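Cellulase (Clostridium cellulovorans, PDB 6UI3) is a broad-specificity endoglucanase that probably hydrolyses internal bonds of cellulose and related polysaccharides, this chain being the glycoside hydrolase family 5 TIM-barrel domain of a longer dockerin-bearing protein. Local coordinates at residues Thr9-Leu14 / Gly184-Lys189; Gly270-Thr275 / Lys288-Thr293; Gly37-Thr40 / Pro45-Thr48; Val20-Ile25 / Asp99-Val104; Asn307-Thr312 / Thr325-Glu330. All coordinates share one frame; numbering follows the deposited sequence.

Contact 1: residues Thr9-Leu14 / Gly184-Lys189; sequences TEMRGL and GENNAK
Under the N-terminal ends of the strands of a TIM barrel, the lead-in chain of Thr9 and Met11 meets Asn186, in a short 3-10 turn, and Lys189 close after it, on the way back from helix 163-182 to strand 192-195. Asn186 suits its place because its amide can give and take at once. ND2 donates to Thr9 O at 3.0 Å, with the acceptor close to the amide plane but the donor 35° above the carbonyl plane. A water donating to both Thr9 O and Asn186 OD1 doubles this link, and ND2 also bonds to Tyr141 O.

Met11 fills the middle with a flexible, unbranched chain. CG stands opposite the backbone N (chi1 174°), and the bends that follow fold the thioether over the turn. Met11 CB lies beside Asn186 OD1 at 3.5 Å, and Met11 CE reaches back to Asn186 O at 3.6 Å, as the two side chains run past one another in opposite senses. The sulfur rests on the stem of the lysine, Met11 SD to Lys189 CB 3.6 Å, and the extended chain carries Lys189 CD to within 3.9 Å of Met11 CG. Gly13, at positive phi, points its N-H back at the Met11 sulfur in a weak bond. Farther along both segments, a second water donates to Leu14 O at 2.8 Å and to Lys189 O at 2.9 Å.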
# COMPACT_ATOMS: atom_id res chain seq x y z
N THR A 9 15.44 8.14 -13.87
CA THR A 9 16.31 8.48 -12.75
C THR A 9 16.00 9.84 -12.14
O THR A 9 16.65 10.23 -11.17
CB THR A 9 17.77 8.48 -13.23
OG1 THR A 9 17.91 9.41 -14.31
CG2 THR A 9 18.20 7.11 -13.73
N GLU A 10 15.01 10.57 -12.67
CA GLU A 10 14.78 11.95 -12.26
C GLU A 10 14.48 12.06 -10.77
O GLU A 10 13.59 11.39 -10.25
CB GLU A 10 13.58 12.52 -13.03
CG GLU A 10 13.21 13.96 -12.62
CD GLU A 10 11.95 14.48 -13.31
OE1 GLU A 10 10.90 13.80 -13.27
OE2 GLU A 10 12.02 15.59 -13.87
N MET A 11 15.18 12.97 -10.11
CA MET A 11 14.93 13.28 -8.71
C MET A 11 14.61 14.77 -8.64
O MET A 11 15.50 15.62 -8.76
CB MET A 11 16.13 12.92 -7.85
CG MET A 11 16.03 13.35 -6.39
SD MET A 11 14.50 12.89 -5.56
CE MET A 11 14.65 11.12 -5.47
N ARG A 12 13.33 15.09 -8.48
CA ARG A 12 12.93 16.49 -8.37
C ARG A 12 13.27 17.09 -7.02
O ARG A 12 13.32 18.32 -6.90
CB ARG A 12 11.42 16.63 -8.62
CG ARG A 12 10.97 16.31 -10.05
CD ARG A 12 9.45 16.13 -10.13
NE ARG A 12 9.08 14.81 -9.65
CZ ARG A 12 7.84 14.33 -9.56
NH1 ARG A 12 6.79 15.06 -9.90
NH2 ARG A 12 7.65 13.10 -9.15
N GLY A 13 13.49 16.27 -6.00
CA GLY A 13 13.72 16.78 -4.65
C GLY A 13 12.49 17.38 -4.01
O GLY A 13 12.60 18.32 -3.22
N LEU A 14 11.31 16.87 -4.35
CA LEU A 14 10.07 17.36 -3.76
C LEU A 14 10.00 17.06 -2.27
O LEU A 14 10.46 16.02 -1.80
CB LEU A 14 8.88 16.69 -4.43
CG LEU A 14 8.68 16.88 -5.94
CD1 LEU A 14 7.39 16.21 -6.40
CD2 LEU A 14 8.67 18.35 -6.34
N GLY A 184 22.16 5.89 -0.03
CA GLY A 184 22.58 7.06 -0.77
C GLY A 184 21.89 7.26 -2.11
O GLY A 184 20.82 6.71 -2.42
N GLU A 185 22.53 8.09 -2.92
CA GLU A 185 22.00 8.54 -4.22
C GLU A 185 20.54 8.96 -4.03
O GLU A 185 20.22 9.68 -3.08
CB GLU A 185 22.27 7.50 -5.31
CG GLU A 185 23.76 7.23 -5.52
CD GLU A 185 24.08 6.36 -6.71
OE1 GLU A 185 23.26 6.25 -7.64
OE2 GLU A 185 25.19 5.78 -6.71
N ASN A 186 19.61 8.50 -4.87
CA ASN A 186 18.24 8.99 -4.81
C ASN A 186 17.52 8.47 -3.57
O ASN A 186 16.50 9.06 -3.18
CB ASN A 186 17.48 8.63 -6.09
CG ASN A 186 17.79 9.56 -7.23
OD1 ASN A 186 18.53 10.54 -7.07
ND2 ASN A 186 17.25 9.26 -8.40
N ASN A 187 18.02 7.42 -2.93
CA ASN A 187 17.39 6.94 -1.70
C ASN A 187 17.48 7.94 -0.56
O ASN A 187 16.66 7.88 0.36
CB ASN A 187 17.99 5.61 -1.26
CG ASN A 187 17.68 4.49 -2.22
OD1 ASN A 187 16.69 4.54 -2.98
ND2 ASN A 187 18.53 3.48 -2.23
N ALA A 188 18.44 8.86 -0.61
CA ALA A 188 18.52 9.90 0.41
C ALA A 188 17.37 10.90 0.29
O ALA A 188 17.11 11.63 1.24
CB ALA A 188 19.87 10.61 0.36
N LYS A 189 16.66 10.93 -0.86
CA LYS A 189 15.63 11.92 -1.15
C LYS A 189 14.28 11.29 -1.52
O LYS A 189 13.34 12.00 -1.87
CB LYS A 189 16.08 12.82 -2.30
CG LYS A 189 17.24 13.72 -1.93
CD LYS A 189 17.61 14.61 -3.11
CE LYS A 189 18.82 15.48 -2.81
NZ LYS A 189 19.19 16.34 -3.97
O HOH W 1 19.30 11.33 -9.93
O HOH W 2 13.05 14.89 -1.87

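Contact 2: residues Gly270-Thr275 / Lys288-Thr293; sequences GQFAIT and KFYVST. Unlike the reference sequence in segment 270-275: Gln271 (reference Glu).
Two rings, Phe272 at the end of strand 267-272 and Tyr290 on helix 280-296, make the main aromatic interaction in an offset stack. Their centroids lie 4.4 Å apart; the planes are inclined by 21°, and the lateral offset makes the overlap partial. Phe272 CD2 sits over the middle of one tyrosine face, 3.5 Å from Tyr290 CD1, while Phe272 CB comes near the phenol end, 3.4 Å from Tyr290 OH. The side chains thus slide past one another, with Phe272 CE2 lying nearer Tyr290 CG. The phenylalanine reaches this position with CG set between its backbone N and carbonyl carbon (chi1 87°), the crowded position for a side chain. Tyr290 instead carries CG opposite its own N (chi1 -168°), and the ring leans from the helix toward the strand.

The remaining apolar contact is smaller. Val291 lends one methyl, CG2, which stands 3.9 Å from Phe272 CZ and meets the ring obliquely; a short branched side chain can put a methyl against the ring.

The polar part lies with the phenol. Tyr290 is buried, yet its OH is hydrogen-bonded to Ala223 O, so tyrosine combines a stacking surface with a satisfied polar end.

Next to Phe272, Gln271 replaces the Glu of the reference sequence, at the strand-end position probably held by the nucleophile in family 5 enzymes.

The contact belongs to the beta-alpha-beta unit of strand 267-272, helix 280-296 and strand 301-305, on the outer wall of the barrel. Trp303 of the next strand meets Phe272 edge-to-face, and Phe253 of helix 243-261 does the same to Tyr290.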
# COMPACT_ATOMS: atom_id res chain seq x y z
N GLY A 270 -2.99 3.51 1.60
CA GLY A 270 -2.34 2.54 0.74
C GLY A 270 -3.22 1.39 0.33
O GLY A 270 -2.89 0.71 -0.66
N GLN A 271 -4.31 1.14 1.07
CA GLN A 271 -5.32 0.16 0.67
C GLN A 271 -6.69 0.62 1.15
O GLN A 271 -6.84 0.99 2.32
CB GLN A 271 -5.10 -1.23 1.28
CG GLN A 271 -3.76 -1.87 0.93
CD GLN A 271 -3.55 -3.25 1.53
OE1 GLN A 271 -2.43 -3.76 1.56
NE2 GLN A 271 -4.60 -3.86 1.99
N PHE A 272 -7.67 0.53 0.26
CA PHE A 272 -9.09 0.59 0.61
C PHE A 272 -9.84 -0.13 -0.50
O PHE A 272 -9.29 -0.38 -1.58
CB PHE A 272 -9.61 2.02 0.77
CG PHE A 272 -10.08 2.66 -0.52
CD1 PHE A 272 -9.19 2.92 -1.54
CD2 PHE A 272 -11.41 3.00 -0.71
CE1 PHE A 272 -9.63 3.47 -2.73
CE2 PHE A 272 -11.84 3.57 -1.90
CZ PHE A 272 -10.95 3.80 -2.89
N ALA A 273 -11.10 -0.46 -0.23
CA ALA A 273 -12.02 -1.01 -1.23
C ALA A 273 -13.35 -1.23 -0.54
O ALA A 273 -13.47 -1.10 0.69
CB ALA A 273 -11.53 -2.33 -1.82
N ILE A 274 -14.38 -1.55 -1.33
CA ILE A 274 -15.65 -2.06 -0.83
C ILE A 274 -15.99 -3.32 -1.61
O ILE A 274 -16.08 -3.29 -2.85
CB ILE A 274 -16.78 -1.01 -0.87
CG1 ILE A 274 -18.12 -1.66 -0.46
CG2 ILE A 274 -16.86 -0.28 -2.22
CD1 ILE A 274 -19.21 -0.68 -0.10
N THR A 275 -16.15 -4.43 -0.90
CA THR A 275 -16.37 -5.72 -1.53
C THR A 275 -17.73 -5.80 -2.20
O THR A 275 -18.73 -5.21 -1.74
CB THR A 275 -16.15 -6.83 -0.49
OG1 THR A 275 -16.03 -8.09 -1.15
CG2 THR A 275 -17.26 -6.90 0.55
N LYS A 288 -17.23 7.24 -4.06
CA LYS A 288 -17.24 8.69 -4.25
C LYS A 288 -17.04 9.41 -2.92
O LYS A 288 -16.20 10.30 -2.79
CB LYS A 288 -18.57 9.09 -4.90
CG LYS A 288 -18.84 10.59 -4.95
CD LYS A 288 -17.90 11.28 -5.91
CE LYS A 288 -18.07 12.80 -5.85
NZ LYS A 288 -19.43 13.27 -6.19
N PHE A 289 -17.83 9.02 -1.91
CA PHE A 289 -17.73 9.67 -0.61
C PHE A 289 -16.34 9.49 -0.01
O PHE A 289 -15.74 10.43 0.52
CB PHE A 289 -18.77 9.09 0.36
CG PHE A 289 -18.77 9.76 1.69
CD1 PHE A 289 -19.54 10.88 1.90
CD2 PHE A 289 -17.95 9.33 2.70
CE1 PHE A 289 -19.52 11.54 3.12
CE2 PHE A 289 -17.94 9.96 3.93
CZ PHE A 289 -18.70 11.07 4.13
N TYR A 290 -15.83 8.26 -0.06
CA TYR A 290 -14.54 7.93 0.54
C TYR A 290 -13.43 8.75 -0.09
O TYR A 290 -12.65 9.41 0.60
CB TYR A 290 -14.29 6.43 0.35
CG TYR A 290 -13.15 5.86 1.15
CD1 TYR A 290 -11.82 6.16 0.84
CD2 TYR A 290 -13.39 4.99 2.20
CE1 TYR A 290 -10.78 5.64 1.57
CE2 TYR A 290 -12.34 4.46 2.94
CZ TYR A 290 -11.03 4.78 2.61
OH TYR A 290 -9.96 4.26 3.32
N VAL A 291 -13.33 8.73 -1.42
CA VAL A 291 -12.25 9.44 -2.08
C VAL A 291 -12.41 10.94 -1.90
O VAL A 291 -11.42 11.66 -1.72
CB VAL A 291 -12.10 9.02 -3.55
CG1 VAL A 291 -11.03 9.83 -4.25
CG2 VAL A 291 -11.76 7.53 -3.63
N SER A 292 -13.64 11.46 -1.95
CA SER A 292 -13.83 12.89 -1.72
C SER A 292 -13.33 13.29 -0.34
O SER A 292 -12.66 14.32 -0.18
CB SER A 292 -15.31 13.25 -1.87
OG SER A 292 -15.51 14.61 -1.51
N THR A 293 -13.67 12.51 0.68
CA THR A 293 -13.26 12.83 2.04
C THR A 293 -11.75 12.77 2.18
O THR A 293 -11.13 13.67 2.76
CB THR A 293 -13.95 11.85 3.02
OG1 THR A 293 -15.37 11.94 2.87
CG2 THR A 293 -13.59 12.19 4.46

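Contact 3: residues Gly37-Thr40 / Pro45-Thr48; sequences GGET and PVTT
Glu39 OE2 is held by two donors from a single residue, Thr47. Thr47 OG1 donates to Glu39 OE2 at 2.8 Å and approaches nearly in line with the carboxylate C-O bond. The backbone N of Thr47 gives another hydrogen bond to Glu39 OE2 at 2.9 Å, fairly straight at 165°, but from 47° above the carboxylate plane. Both donors can converge on one oxygen because Thr47 OG1 lies on the N side of its own residue (chi1 -51°), while the glutamate is extended and enters at about a right angle to the threonine.

The remaining carboxylate oxygen has its own charge partner: Glu39 OE1 forms a salt bridge with Arg87 NE. The same arginine uses NH2 to bond to Thr47 O, so one guanidinium ties together the acid and the residue that donates to the acid. A negative charge here is probably stabilised by Thr47 OG1, Thr47 N and Arg87 NE.

These residues belong to the first beta-alpha loop of the TIM barrel, on its C-terminal side, between strand 25-29 and helix 49-58. Thr48 occupies the N-cap of that helix, its OG1 making a weak hydrogen bond to Met51 N. At the other end of the turn, Gly37 and Gly38 adopt positive phi values that glycine tolerates well, and Gly37 N donates to Glu71 OE1.

Next to the polar grip lies a small apolar touch. Thr40 offers its methyl, CG2, to Val46 CG2 at 3.8 Å, the two branched side chains meeting at an angle near the surface.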
# COMPACT_ATOMS: atom_id res chain seq x y z
N GLY A 37 3.91 -19.01 -3.10
CA GLY A 37 4.26 -19.69 -4.32
C GLY A 37 4.61 -18.80 -5.48
O GLY A 37 4.75 -19.30 -6.61
N GLY A 38 4.76 -17.51 -5.27
CA GLY A 38 5.15 -16.62 -6.33
C GLY A 38 3.96 -15.96 -7.00
O GLY A 38 2.81 -16.06 -6.57
N GLU A 39 4.27 -15.28 -8.11
CA GLU A 39 3.35 -14.36 -8.75
C GLU A 39 2.00 -14.98 -9.08
O GLU A 39 0.96 -14.32 -8.96
CB GLU A 39 4.02 -13.82 -10.03
CG GLU A 39 3.25 -12.72 -10.71
CD GLU A 39 4.06 -11.97 -11.75
OE1 GLU A 39 5.23 -12.32 -11.98
OE2 GLU A 39 3.53 -10.99 -12.33
N THR A 40 1.99 -16.25 -9.50
CA THR A 40 0.76 -16.94 -9.89
C THR A 40 0.22 -17.84 -8.79
O THR A 40 -0.75 -18.56 -9.02
CB THR A 40 0.97 -17.77 -11.17
OG1 THR A 40 1.89 -18.84 -10.90
CG2 THR A 40 1.50 -16.92 -12.30
N PRO A 45 -2.82 -14.19 -13.18
CA PRO A 45 -1.89 -14.38 -14.30
C PRO A 45 -0.59 -13.61 -14.08
O PRO A 45 -0.49 -12.73 -13.23
CB PRO A 45 -2.66 -13.80 -15.49
CG PRO A 45 -3.50 -12.73 -14.88
CD PRO A 45 -3.93 -13.29 -13.54
N VAL A 46 0.42 -13.97 -14.87
CA VAL A 46 1.64 -13.19 -14.90
C VAL A 46 1.31 -11.77 -15.34
O VAL A 46 0.58 -11.55 -16.31
CB VAL A 46 2.66 -13.86 -15.84
CG1 VAL A 46 3.91 -13.00 -15.96
CG2 VAL A 46 3.02 -15.25 -15.33
N THR A 47 1.83 -10.80 -14.61
CA THR A 47 1.55 -9.39 -14.89
C THR A 47 2.24 -8.94 -16.17
O THR A 47 3.36 -9.37 -16.48
CB THR A 47 2.05 -8.55 -13.72
OG1 THR A 47 1.54 -9.08 -12.48
CG2 THR A 47 1.60 -7.12 -13.82
N THR A 48 1.59 -8.04 -16.92
CA THR A 48 2.13 -7.50 -18.16
C THR A 48 2.08 -5.98 -18.17
O THR A 48 1.27 -5.35 -17.47
CB THR A 48 1.36 -8.00 -19.39
OG1 THR A 48 0.03 -7.46 -19.33
CG2 THR A 48 1.32 -9.51 -19.45

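Contact 4: residues Val20-Ile25 / Asp99-Val104; sequences VKDMKI and DMYAIV
Tyr101 is met by Asp22 at its rim and by Met23 over one face, so its ring is approached from two directions at once. At the rim, the hydroxyl donates to the acid in a short bond, Tyr101 OH to Asp22 OD2 2.6 Å, using the anti lone pair of that oxygen. The acceptor lies in the ring plane, but the carboxylate is turned almost upright to it, 81° between the planes. Asp22 attains this pose with CG opposite its backbone N (chi1 -162°), which carries the acid across the end of the phenol.

Over the face, Met23 CG is centred on the Tyr101 ring, 4.2 Å from its centroid and only 8° off the normal: a CH-pi contact. Met23 SD stands farther out, 5.5 Å from the same centroid, in a distant Met-aromatic relation. Met23 CE, past the bend at chi3, meets Ile103 CD1 at 4.0 Å, the side chains crossing at about a right angle. Unbranched, pliable methionine suits a side chain that lies over a ring and ends on an aliphatic tip.

The carboxylate is also pinned by its own segment. Lys24 NZ bonds to Asp22 OD1 at 3.0 Å, as part of a salt bridge, and to Asp22 O at 2.9 Å. Arg12 adds a hydrogen bond to Tyr101 OH and a long, weak ion pair to Asp22 OD2.

Ile146 of strand 145-148 touches Met23, Tyr101 and Ile103. The chain between helix 16-21 and the first strand thus packs on the start of strand 101-105, at the N-terminal end of the barrel, as in TIM barrels with an N-terminal plug.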
# COMPACT_ATOMS: atom_id res chain seq x y z
N VAL A 20 3.35 13.59 -2.25
CA VAL A 20 2.05 12.97 -1.98
C VAL A 20 0.94 13.67 -2.75
O VAL A 20 0.04 13.01 -3.29
CB VAL A 20 1.78 12.88 -0.46
CG1 VAL A 20 0.35 12.43 -0.18
CG2 VAL A 20 2.78 11.90 0.19
N LYS A 21 1.01 15.00 -2.85
CA LYS A 21 0.01 15.74 -3.61
C LYS A 21 -0.04 15.29 -5.06
O LYS A 21 -1.11 15.34 -5.69
CB LYS A 21 0.32 17.23 -3.51
CG LYS A 21 -0.61 18.14 -4.30
CD LYS A 21 -0.43 19.62 -3.91
CE LYS A 21 0.96 20.17 -4.24
NZ LYS A 21 1.19 20.43 -5.69
N ASP A 22 1.09 14.84 -5.62
CA ASP A 22 1.17 14.45 -7.02
C ASP A 22 0.70 13.02 -7.29
O ASP A 22 0.59 12.65 -8.46
CB ASP A 22 2.62 14.62 -7.51
CG ASP A 22 2.73 14.68 -9.01
OD1 ASP A 22 1.99 15.46 -9.63
OD2 ASP A 22 3.58 13.94 -9.56
N MET A 23 0.41 12.23 -6.25
CA MET A 23 0.15 10.79 -6.45
C MET A 23 -1.22 10.49 -7.05
O MET A 23 -1.36 9.51 -7.81
CB MET A 23 0.32 10.06 -5.12
CG MET A 23 1.76 9.92 -4.71
SD MET A 23 2.02 9.21 -3.08
CE MET A 23 1.46 7.53 -3.32
N LYS A 24 -2.24 11.24 -6.70
CA LYS A 24 -3.61 11.18 -7.34
C LYS A 24 -4.30 9.84 -7.03
O LYS A 24 -4.28 9.40 -5.87
CB LYS A 24 -3.56 11.57 -8.79
CG LYS A 24 -2.83 12.89 -9.00
CD LYS A 24 -2.86 13.34 -10.45
CE LYS A 24 -1.95 14.54 -10.68
NZ LYS A 24 -0.51 14.15 -10.73
N ILE A 25 -4.96 9.19 -8.01
CA ILE A 25 -5.76 7.97 -7.84
C ILE A 25 -4.86 6.75 -8.02
O ILE A 25 -4.10 6.70 -9.00
CB ILE A 25 -6.90 7.96 -8.88
CG1 ILE A 25 -7.74 9.24 -8.78
CG2 ILE A 25 -7.77 6.71 -8.74
CD1 ILE A 25 -8.75 9.40 -9.90
N ASP A 99 4.89 6.59 -16.61
CA ASP A 99 5.01 7.77 -15.75
C ASP A 99 4.06 7.73 -14.56
O ASP A 99 3.56 8.76 -14.10
CB ASP A 99 4.87 9.07 -16.55
CG ASP A 99 5.49 10.26 -15.82
OD1 ASP A 99 6.55 10.10 -15.17
OD2 ASP A 99 4.90 11.35 -15.89
N MET A 100 3.87 6.53 -14.01
CA MET A 100 3.08 6.31 -12.80
C MET A 100 4.01 6.11 -11.62
O MET A 100 5.13 5.60 -11.77
CB MET A 100 2.23 5.05 -12.95
CG MET A 100 1.25 5.10 -14.10
SD MET A 100 0.53 3.49 -14.51
CE MET A 100 -0.89 3.63 -13.48
N TYR A 101 3.54 6.48 -10.43
CA TYR A 101 4.22 6.11 -9.20
C TYR A 101 4.14 4.61 -9.00
O TYR A 101 3.16 3.95 -9.38
CB TYR A 101 3.60 6.83 -8.00
CG TYR A 101 3.93 8.30 -8.01
CD1 TYR A 101 3.13 9.22 -8.65
CD2 TYR A 101 5.10 8.77 -7.41
CE1 TYR A 101 3.45 10.55 -8.70
CE2 TYR A 101 5.44 10.09 -7.44
CZ TYR A 101 4.62 10.98 -8.09
OH TYR A 101 4.99 12.29 -8.12
N ALA A 102 5.19 4.05 -8.41
CA ALA A 102 5.28 2.64 -8.05
C ALA A 102 5.73 2.53 -6.61
O ALA A 102 6.74 3.14 -6.23
CB ALA A 102 6.30 1.94 -8.94
N ILE A 103 5.00 1.76 -5.81
CA ILE A 103 5.35 1.54 -4.40
C ILE A 103 5.77 0.08 -4.26
O ILE A 103 5.01 -0.81 -4.64
CB ILE A 103 4.16 1.84 -3.47
CG1 ILE A 103 3.75 3.32 -3.55
CG2 ILE A 103 4.48 1.46 -2.02
CD1 ILE A 103 2.33 3.59 -3.11
N VAL A 104 6.95 -0.16 -3.69
CA VAL A 104 7.44 -1.51 -3.37
C VAL A 104 7.53 -1.64 -1.86
O VAL A 104 7.95 -0.71 -1.17
CB VAL A 104 8.81 -1.75 -4.02
CG1 VAL A 104 9.42 -3.08 -3.55
CG2 VAL A 104 8.72 -1.78 -5.53

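Contact 5: residues Asn307-Thr312 / Thr325-Glu330; sequences NNFGST and TFPYPE
Phe309 and Tyr328 both carry CG on the N side of their backbones, opposite the carbonyl carbon (chi1 -61° and -44°), and this sends the two rings toward each other and past one another in opposite senses. Tyr328 CE2 stands at the edge of the phenylalanine ring, near its plane, 3.9 Å from Phe309 CD2. The rings therefore touch by a phenylalanine edge.

Pro327 makes the closer approach. Its CG lies 3.4 Å from Phe309 CE2, the pyrrolidine crossing the phenylalanine side chain at about a right angle. The same Pro327 CG is also 3.9 Å above the plane of the Tyr328 ring, offset toward the rim, so one proline methylene serves two rings. Proline suits the position because it offers a rigid, apolar corner with no N-H to satisfy, on a chain that has little regular structure.

Phe309 itself rides on a polar turn. Asn308 OD1 accepts from Gly310 N at 3.0 Å, forming an Asx turn, and Asn308 ND2 donates nearly straight to Thr312 O at 2.9 Å, within the plane of that carbonyl. The same ND2 reaches Glu314 O, so asparagine serves as acceptor and donor in turning the loop round.

The loop follows strand 301-305, the last of the barrel, and the other segment leads into the closing helix 329-339. Arg283 of helix 280-296 makes a cation-pi contact with Tyr328, Glu330 touches Leu280 and Ile284 of that helix, and Phe326 packs on Thr54 and Ala58 of helix 49-58.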
# COMPACT_ATOMS: atom_id res chain seq x y z
N ASN A 307 -8.23 -8.95 -8.56
CA ASN A 307 -8.65 -9.64 -9.79
C ASN A 307 -9.68 -10.73 -9.53
O ASN A 307 -9.84 -11.64 -10.35
CB ASN A 307 -7.43 -10.22 -10.53
CG ASN A 307 -7.73 -10.65 -11.97
OD1 ASN A 307 -8.44 -9.98 -12.73
ND2 ASN A 307 -7.16 -11.78 -12.35
N ASN A 308 -10.44 -10.65 -8.43
CA ASN A 308 -11.48 -11.63 -8.13
C ASN A 308 -12.84 -11.10 -8.59
O ASN A 308 -13.34 -10.11 -8.04
CB ASN A 308 -11.53 -11.95 -6.64
CG ASN A 308 -12.57 -13.00 -6.30
OD1 ASN A 308 -13.09 -13.68 -7.18
ND2 ASN A 308 -12.88 -13.12 -5.03
N PHE A 309 -13.40 -11.74 -9.62
CA PHE A 309 -14.72 -11.44 -10.16
C PHE A 309 -15.66 -12.62 -9.99
O PHE A 309 -16.74 -12.64 -10.61
CB PHE A 309 -14.60 -11.05 -11.64
CG PHE A 309 -13.76 -9.84 -11.85
CD1 PHE A 309 -12.40 -9.96 -12.03
CD2 PHE A 309 -14.32 -8.57 -11.79
CE1 PHE A 309 -11.61 -8.84 -12.17
CE2 PHE A 309 -13.53 -7.45 -11.94
CZ PHE A 309 -12.17 -7.58 -12.12
N GLY A 310 -15.29 -13.60 -9.17
CA GLY A 310 -16.08 -14.79 -8.97
C GLY A 310 -17.12 -14.60 -7.89
O GLY A 310 -17.40 -13.49 -7.42
N SER A 311 -17.67 -15.73 -7.45
CA SER A 311 -18.83 -15.75 -6.57
C SER A 311 -18.46 -15.82 -5.10
O SER A 311 -19.33 -15.60 -4.25
CB SER A 311 -19.73 -16.94 -6.91
OG SER A 311 -19.01 -18.15 -6.89
N THR A 312 -17.20 -16.13 -4.78
CA THR A 312 -16.77 -16.34 -3.41
C THR A 312 -15.57 -15.46 -3.09
O THR A 312 -14.94 -14.88 -3.98
CB THR A 312 -16.43 -17.82 -3.16
OG1 THR A 312 -15.30 -18.19 -3.96
CG2 THR A 312 -17.61 -18.73 -3.50
N THR A 325 -10.31 -5.44 -19.17
CA THR A 325 -11.55 -4.70 -19.18
C THR A 325 -11.92 -4.27 -17.77
O THR A 325 -11.39 -4.78 -16.79
CB THR A 325 -12.69 -5.56 -19.76
OG1 THR A 325 -12.87 -6.73 -18.95
CG2 THR A 325 -12.37 -5.97 -21.20
N PHE A 326 -12.86 -3.33 -17.69
CA PHE A 326 -13.41 -2.86 -16.42
C PHE A 326 -14.89 -3.19 -16.38
O PHE A 326 -15.70 -2.48 -16.97
CB PHE A 326 -13.21 -1.35 -16.27
CG PHE A 326 -11.78 -0.93 -16.15
CD1 PHE A 326 -11.08 -0.49 -17.26
CD2 PHE A 326 -11.14 -0.95 -14.93
CE1 PHE A 326 -9.76 -0.11 -17.14
CE2 PHE A 326 -9.81 -0.57 -14.82
CZ PHE A 326 -9.13 -0.15 -15.92
N PRO A 327 -15.31 -4.26 -15.69
CA PRO A 327 -16.74 -4.58 -15.67
C PRO A 327 -17.57 -3.62 -14.84
O PRO A 327 -18.79 -3.58 -14.99
CB PRO A 327 -16.79 -6.01 -15.11
CG PRO A 327 -15.53 -6.15 -14.36
CD PRO A 327 -14.49 -5.32 -15.09
N TYR A 328 -16.93 -2.88 -13.94
CA TYR A 328 -17.57 -1.90 -13.06
C TYR A 328 -16.92 -0.54 -13.32
O TYR A 328 -16.26 0.03 -12.44
CB TYR A 328 -17.46 -2.30 -11.58
CG TYR A 328 -17.74 -3.76 -11.37
CD1 TYR A 328 -18.94 -4.31 -11.78
CD2 TYR A 328 -16.77 -4.61 -10.83
CE1 TYR A 328 -19.19 -5.67 -11.66
CE2 TYR A 328 -17.01 -5.96 -10.70
CZ TYR A 328 -18.22 -6.48 -11.11
OH TYR A 328 -18.48 -7.84 -11.00
N PRO A 329 -17.08 0.00 -14.53
CA PRO A 329 -16.44 1.30 -14.82
C PRO A 329 -16.95 2.40 -13.91
O PRO A 329 -16.23 3.39 -13.67
CB PRO A 329 -16.78 1.54 -16.29
CG PRO A 329 -18.11 0.83 -16.49
CD PRO A 329 -17.96 -0.43 -15.64
N GLU A 330 -18.16 2.23 -13.36
CA GLU A 330 -18.73 3.23 -12.47
C GLU A 330 -17.87 3.43 -11.23
O GLU A 330 -17.89 4.50 -10.63
CB GLU A 330 -20.13 2.81 -12.03
CG GLU A 330 -21.13 2.56 -13.16
CD GLU A 330 -21.19 1.11 -13.68
OE1 GLU A 330 -20.22 0.34 -13.48
OE2 GLU A 330 -22.21 0.77 -14.29

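Overall arrangement
From the N terminus, contact 1 opens first and spans the longest loop, tying the lead-in chain to the return into strand 192-195. Within its span, contact 4 joins the end of helix 16-21 to strand 101-105, and contact 3, a short closure in the first beta-alpha loop, falls inside contact 4 in turn. Contacts 2 and 5 follow in series, on the strand 267-272 unit and the final loop; no two loops cross. Contacts 1 and 4 meet through Arg12 at the floor of the barrel. At the other end of the barrel, Pro45 of contact 3 packs on Asn307 of contact 5, drawing the first and last loops together.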